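Local coordinates for protein siderophore enterobactin esterase (PDB 6GUO) that hydrolyses the ester bonds of enterobactin, a bacterial siderophore, so that its iron can be released inside the fungal cell, at residues G29-W41 and T82-T94. Residues are numbered along the deposited sequence; the frame is centred on the assembly and turned at random.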
loop_
_atom_site.group_PDB
_atom_site.type_symbol
_atom_site.label_atom_id
_atom_site.label_comp_id
_atom_site.label_asym_id
_atom_site.label_seq_id
_atom_site.Cartn_x
_atom_site.Cartn_y
_atom_site.Cartn_z
ATOM N N GLY A 29 -18.487 13.760 -17.818
ATOM C CA GLY A 29 -17.116 14.200 -18.061
ATOM C C GLY A 29 -16.258 13.011 -18.433
ATOM O O GLY A 29 -16.735 11.872 -18.407
ATOM N N PRO A 30 -14.980 13.260 -18.773
ATOM C CA PRO A 30 -14.124 12.153 -19.174
ATOM C C PRO A 30 -13.777 11.227 -18.011
ATOM O O PRO A 30 -13.869 11.619 -16.846
ATOM C CB PRO A 30 -12.854 12.845 -19.698
ATOM C CG PRO A 30 -13.188 14.297 -19.803
ATOM C CD PRO A 30 -14.253 14.539 -18.784
ATOM N N TYR A 31 -13.413 9.998 -18.352
ATOM C CA TYR A 31 -12.770 9.086 -17.421
ATOM C C TYR A 31 -11.269 9.157 -17.644
ATOM O O TYR A 31 -10.802 9.580 -18.707
ATOM C CB TYR A 31 -13.265 7.661 -17.644
ATOM C CG TYR A 31 -14.699 7.456 -17.239
ATOM C CD1 TYR A 31 -15.047 7.320 -15.898
ATOM C CD2 TYR A 31 -15.717 7.403 -18.194
ATOM C CE1 TYR A 31 -16.366 7.130 -15.516
ATOM C CE2 TYR A 31 -17.038 7.209 -17.820
ATOM C CZ TYR A 31 -17.362 7.073 -16.480
ATOM O OH TYR A 31 -18.678 6.892 -16.107
ATOM N N GLN A 32 -10.519 8.757 -16.624
ATOM C CA GLN A 32 -9.075 8.622 -16.711
ATOM C C GLN A 32 -8.768 7.172 -16.395
ATOM O O GLN A 32 -9.168 6.678 -15.339
ATOM C CB GLN A 32 -8.377 9.539 -15.708
ATOM C CG GLN A 32 -6.858 9.428 -15.713
ATOM C CD GLN A 32 -6.205 10.361 -14.711
ATOM O OE1 GLN A 32 -6.453 11.567 -14.717
ATOM N NE2 GLN A 32 -5.365 9.803 -13.839
ATOM N N ILE A 33 -8.087 6.488 -17.310
ATOM C CA ILE A 33 -7.621 5.135 -17.035
ATOM C C ILE A 33 -6.105 5.169 -16.862
ATOM O O ILE A 33 -5.402 5.776 -17.666
ATOM C CB ILE A 33 -8.111 4.095 -18.082
ATOM C CG1 ILE A 33 -7.494 4.296 -19.470
ATOM C CG2 ILE A 33 -9.635 4.131 -18.183
ATOM C CD1 ILE A 33 -7.560 3.046 -20.330
ATOM N N ASP A 34 -5.616 4.569 -15.777
ATOM C CA ASP A 34 -4.185 4.420 -15.542
ATOM C C ASP A 34 -3.890 2.940 -15.697
ATOM O O ASP A 34 -4.634 2.109 -15.181
ATOM C CB ASP A 34 -3.805 4.888 -14.136
ATOM C CG ASP A 34 -3.814 6.399 -13.993
ATOM O OD1 ASP A 34 -2.813 7.043 -14.379
ATOM O OD2 ASP A 34 -4.810 6.943 -13.472
ATOM N N VAL A 35 -2.824 2.623 -16.425
ATOM C CA VAL A 35 -2.429 1.246 -16.694
ATOM C C VAL A 35 -0.957 1.050 -16.346
ATOM O O VAL A 35 -0.118 1.857 -16.734
ATOM C CB VAL A 35 -2.664 0.874 -18.174
ATOM C CG1 VAL A 35 -2.322 -0.593 -18.425
ATOM C CG2 VAL A 35 -4.107 1.157 -18.574
ATOM N N SER A 36 -0.647 -0.022 -15.617
ATOM C CA SER A 36 0.735 -0.409 -15.368
ATOM C C SER A 36 0.945 -1.867 -15.720
ATOM O O SER A 36 0.007 -2.660 -15.690
ATOM C CB SER A 36 1.136 -0.177 -13.911
ATOM O OG SER A 36 0.463 -1.059 -13.032
ATOM N N TRP A 37 2.191 -2.204 -16.032
ATOM C CA TRP A 37 2.547 -3.556 -16.439
ATOM C C TRP A 37 3.887 -3.969 -15.836
ATOM O O TRP A 37 4.629 -3.115 -15.347
ATOM C CB TRP A 37 2.528 -3.680 -17.969
ATOM C CG TRP A 37 3.362 -2.693 -18.704
ATOM C CD1 TRP A 37 4.626 -2.880 -19.162
ATOM C CD2 TRP A 37 2.985 -1.370 -19.097
ATOM N NE1 TRP A 37 5.071 -1.757 -19.812
ATOM C CE2 TRP A 37 4.083 -0.813 -19.784
ATOM C CE3 TRP A 37 1.830 -0.597 -18.928
ATOM C CZ2 TRP A 37 4.060 0.481 -20.305
ATOM C CZ3 TRP A 37 1.808 0.684 -19.443
ATOM C CH2 TRP A 37 2.919 1.213 -20.121
ATOM N N PRO A 38 4.185 -5.284 -15.831
ATOM C CA PRO A 38 5.387 -5.755 -15.135
ATOM C C PRO A 38 6.697 -5.129 -15.603
ATOM O O PRO A 38 6.857 -4.804 -16.779
ATOM C CB PRO A 38 5.390 -7.258 -15.426
ATOM C CG PRO A 38 3.955 -7.598 -15.563
ATOM C CD PRO A 38 3.331 -6.415 -16.244
ATOM N N LEU A 39 7.628 -4.992 -14.666
ATOM C CA LEU A 39 8.909 -4.348 -14.919
ATOM C C LEU A 39 9.842 -5.130 -15.840
ATOM O O LEU A 39 10.748 -4.539 -16.419
ATOM C CB LEU A 39 9.618 -4.065 -13.590
ATOM C CG LEU A 39 8.947 -3.032 -12.687
ATOM C CD1 LEU A 39 9.739 -2.910 -11.396
ATOM C CD2 LEU A 39 8.816 -1.678 -13.363
ATOM N N THR A 40 9.628 -6.442 -15.972
ATOM C CA THR A 40 10.391 -7.255 -16.921
ATOM C C THR A 40 9.975 -7.030 -18.380
ATOM O O THR A 40 10.699 -7.432 -19.289
ATOM C CB THR A 40 10.293 -8.759 -16.593
ATOM O OG1 THR A 40 8.923 -9.129 -16.411
ATOM C CG2 THR A 40 11.061 -9.071 -15.324
ATOM N N TRP A 41 8.818 -6.405 -18.596
ATOM C CA TRP A 41 8.351 -6.061 -19.941
ATOM C C TRP A 41 8.971 -4.731 -20.384
ATOM O O TRP A 41 9.469 -3.959 -19.562
ATOM C CB TRP A 41 6.828 -5.926 -19.963
ATOM C CG TRP A 41 6.029 -7.126 -19.521
ATOM C CD1 TRP A 41 6.482 -8.262 -18.896
ATOM C CD2 TRP A 41 4.617 -7.273 -19.635
ATOM N NE1 TRP A 41 5.434 -9.104 -18.635
ATOM C CE2 TRP A 41 4.276 -8.523 -19.078
ATOM C CE3 TRP A 41 3.598 -6.472 -20.173
ATOM C CZ2 TRP A 41 2.957 -8.985 -19.029
ATOM C CZ3 TRP A 41 2.287 -6.933 -20.124
ATOM C CH2 TRP A 41 1.980 -8.179 -19.562
ATOM N N THR A 82 3.031 -15.467 -13.012
ATOM C CA THR A 82 2.421 -14.725 -14.100
ATOM C C THR A 82 2.336 -13.255 -13.696
ATOM O O THR A 82 1.895 -12.938 -12.589
ATOM C CB THR A 82 1.018 -15.277 -14.415
ATOM O OG1 THR A 82 1.120 -16.676 -14.732
ATOM C CG2 THR A 82 0.369 -14.534 -15.585
ATOM N N GLY A 83 2.786 -12.379 -14.591
ATOM C CA GLY A 83 2.720 -10.938 -14.383
ATOM C C GLY A 83 1.286 -10.446 -14.429
ATOM O O GLY A 83 0.421 -11.087 -15.035
ATOM N N THR A 84 1.034 -9.313 -13.783
ATOM C CA THR A 84 -0.304 -8.750 -13.701
ATOM C C THR A 84 -0.309 -7.314 -14.200
ATOM O O THR A 84 0.525 -6.501 -13.801
ATOM C CB THR A 84 -0.859 -8.821 -12.265
ATOM O OG1 THR A 84 -0.795 -10.171 -11.798
ATOM C CG2 THR A 84 -2.306 -8.349 -12.209
ATOM N N VAL A 85 -1.253 -7.024 -15.092
ATOM C CA VAL A 85 -1.515 -5.668 -15.559
ATOM C C VAL A 85 -2.551 -5.035 -14.629
ATOM O O VAL A 85 -3.544 -5.672 -14.280
ATOM C CB VAL A 85 -2.006 -5.678 -17.029
ATOM C CG1 VAL A 85 -2.465 -4.294 -17.487
ATOM C CG2 VAL A 85 -0.904 -6.192 -17.940
ATOM N N VAL A 86 -2.311 -3.785 -14.233
ATOM C CA VAL A 86 -3.246 -3.023 -13.405
ATOM C C VAL A 86 -3.956 -2.029 -14.307
ATOM O O VAL A 86 -3.308 -1.312 -15.070
ATOM C CB VAL A 86 -2.531 -2.254 -12.276
ATOM C CG1 VAL A 86 -3.523 -1.455 -11.438
ATOM C CG2 VAL A 86 -1.749 -3.214 -11.393
ATOM N N ILE A 87 -5.282 -2.013 -14.210
ATOM C CA ILE A 87 -6.129 -1.072 -14.933
ATOM C C ILE A 87 -6.986 -0.337 -13.909
ATOM O O ILE A 87 -7.903 -0.912 -13.320
ATOM C CB ILE A 87 -7.009 -1.783 -15.978
ATOM C CG1 ILE A 87 -6.148 -2.660 -16.902
ATOM C CG2 ILE A 87 -7.795 -0.744 -16.780
ATOM C CD1 ILE A 87 -6.015 -4.108 -16.480
ATOM N N ALA A 88 -6.666 0.936 -13.687
ATOM C CA ALA A 88 -7.366 1.756 -12.717
ATOM C C ALA A 88 -8.318 2.667 -13.466
ATOM O O ALA A 88 -7.889 3.408 -14.338
ATOM C CB ALA A 88 -6.369 2.572 -11.917
ATOM N N ILE A 89 -9.606 2.588 -13.142
ATOM C CA ILE A 89 -10.624 3.416 -13.791
ATOM C C ILE A 89 -11.018 4.517 -12.819
ATOM O O ILE A 89 -11.627 4.262 -11.766
ATOM C CB ILE A 89 -11.856 2.613 -14.246
ATOM C CG1 ILE A 89 -11.433 1.416 -15.113
ATOM C CG2 ILE A 89 -12.806 3.506 -15.046
ATOM C CD1 ILE A 89 -11.355 0.110 -14.367
ATOM N N GLY A 90 -10.650 5.740 -13.184
ATOM C CA GLY A 90 -10.846 6.904 -12.343
ATOM C C GLY A 90 -11.256 8.115 -13.149
ATOM O O GLY A 90 -11.936 7.995 -14.174
ATOM N N TYR A 91 -10.811 9.280 -12.688
ATOM C CA TYR A 91 -11.339 10.571 -13.124
ATOM C C TYR A 91 -10.204 11.583 -13.286
ATOM O O TYR A 91 -9.150 11.431 -12.663
ATOM C CB TYR A 91 -12.347 11.064 -12.080
ATOM C CG TYR A 91 -13.396 10.032 -11.755
ATOM C CD1 TYR A 91 -14.469 9.821 -12.610
ATOM C CD2 TYR A 91 -13.289 9.226 -10.621
ATOM C CE1 TYR A 91 -15.426 8.864 -12.334
ATOM C CE2 TYR A 91 -14.248 8.264 -10.330
ATOM C CZ TYR A 91 -15.315 8.082 -11.193
ATOM O OH TYR A 91 -16.266 7.128 -10.920
ATOM N N PRO A 92 -10.409 12.620 -14.124
ATOM C CA PRO A 92 -9.395 13.659 -14.325
ATOM C C PRO A 92 -9.412 14.667 -13.173
ATOM O O PRO A 92 -9.885 15.797 -13.323
ATOM C CB PRO A 92 -9.812 14.291 -15.660
ATOM C CG PRO A 92 -11.294 14.167 -15.654
ATOM C CD PRO A 92 -11.574 12.837 -15.005
ATOM N N ILE A 93 -8.879 14.238 -12.034
ATOM C CA ILE A 93 -8.865 15.032 -10.805
ATOM C C ILE A 93 -7.411 15.230 -10.401
ATOM O O ILE A 93 -6.594 14.318 -10.557
ATOM C CB ILE A 93 -9.696 14.378 -9.669
ATOM C CG1 ILE A 93 -9.236 12.935 -9.375
ATOM C CG2 ILE A 93 -11.175 14.408 -10.041
ATOM C CD1 ILE A 93 -10.016 12.229 -8.287
ATOM N N THR A 94 -7.096 16.427 -9.911
ATOM C CA THR A 94 -5.711 16.814 -9.606
ATOM C C THR A 94 -5.418 17.115 -8.132
ATOM O O THR A 94 -4.318 16.824 -7.675
ATOM C CB THR A 94 -5.284 18.028 -10.450
ATOM O OG1 THR A 94 -6.184 19.118 -10.216
ATOM C CG2 THR A 94 -5.289 17.669 -11.933
HETATM O O HOH W 1 -5.418 12.900 -12.564
HETATM O O HOH W 2 -7.317 6.032 -12.538
#
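Tyr31 and Tyr91 lie side by side and point the same way where strands 31-36 and 83-90 end their antiparallel pairing. Their CE1 atoms meet at 3.7 Å, and the ring planes are turned 40° apart, so the pair is oblique. Gly90 O sits at the edge of the Tyr31 ring. Both hydroxyls bond to the carboxylate of Asp105, which ties the two rings together at their far ends.

Six backbone hydrogen bonds join the strands, in the pairs Gln32-Gly90, Asp34-Ala88 and Ser36-Val86. The side chains of Gln32, Asp34, Ser36, Ala88 and Val86 share one face of the sheet. Gln32 has CG anti to its own N (chi1 178°) and an extended chain, which carries the amide past the Tyr91 carbonyl. Its NE2 donates to Asp34 OD2 at 2.9 Å, nearly in the amide plane and on the syn side of the carboxylate. A water bridges Gln32 OE1 to Ile93 O, 2.7 Å from each. These bonds fix which way round the amide sits. Asp34 OD1 accepts from Ala14 N of the second subunit, so this face also meets the dimer partner. Further along, Ser36 OG packs against Val86 CB at 3.3 Å and bonds to Thr68 of helix 60-77.

On the other face, Val35 CG1 meets Val85 CG1 at 3.8 Å. The other branch of Val85, CG2, touches CH2 of Trp41 at 3.9 Å, with the two side chains nearly at right angles. Pro38 CD covers one face of the Trp41 indole, and Pro38 CG rests on Gly83 CA at 3.8 Å. Ile33 and Ile87 on this face reach helix 131-150.

Strand 31-36 runs antiparallel to both neighbours, 18-24 and 83-90, and 83-90 begins the parallel part of the sheet. An antiparallel second strand, in strand order 1-2-4-3-5, is characteristic of the alpha/beta-hydrolase fold.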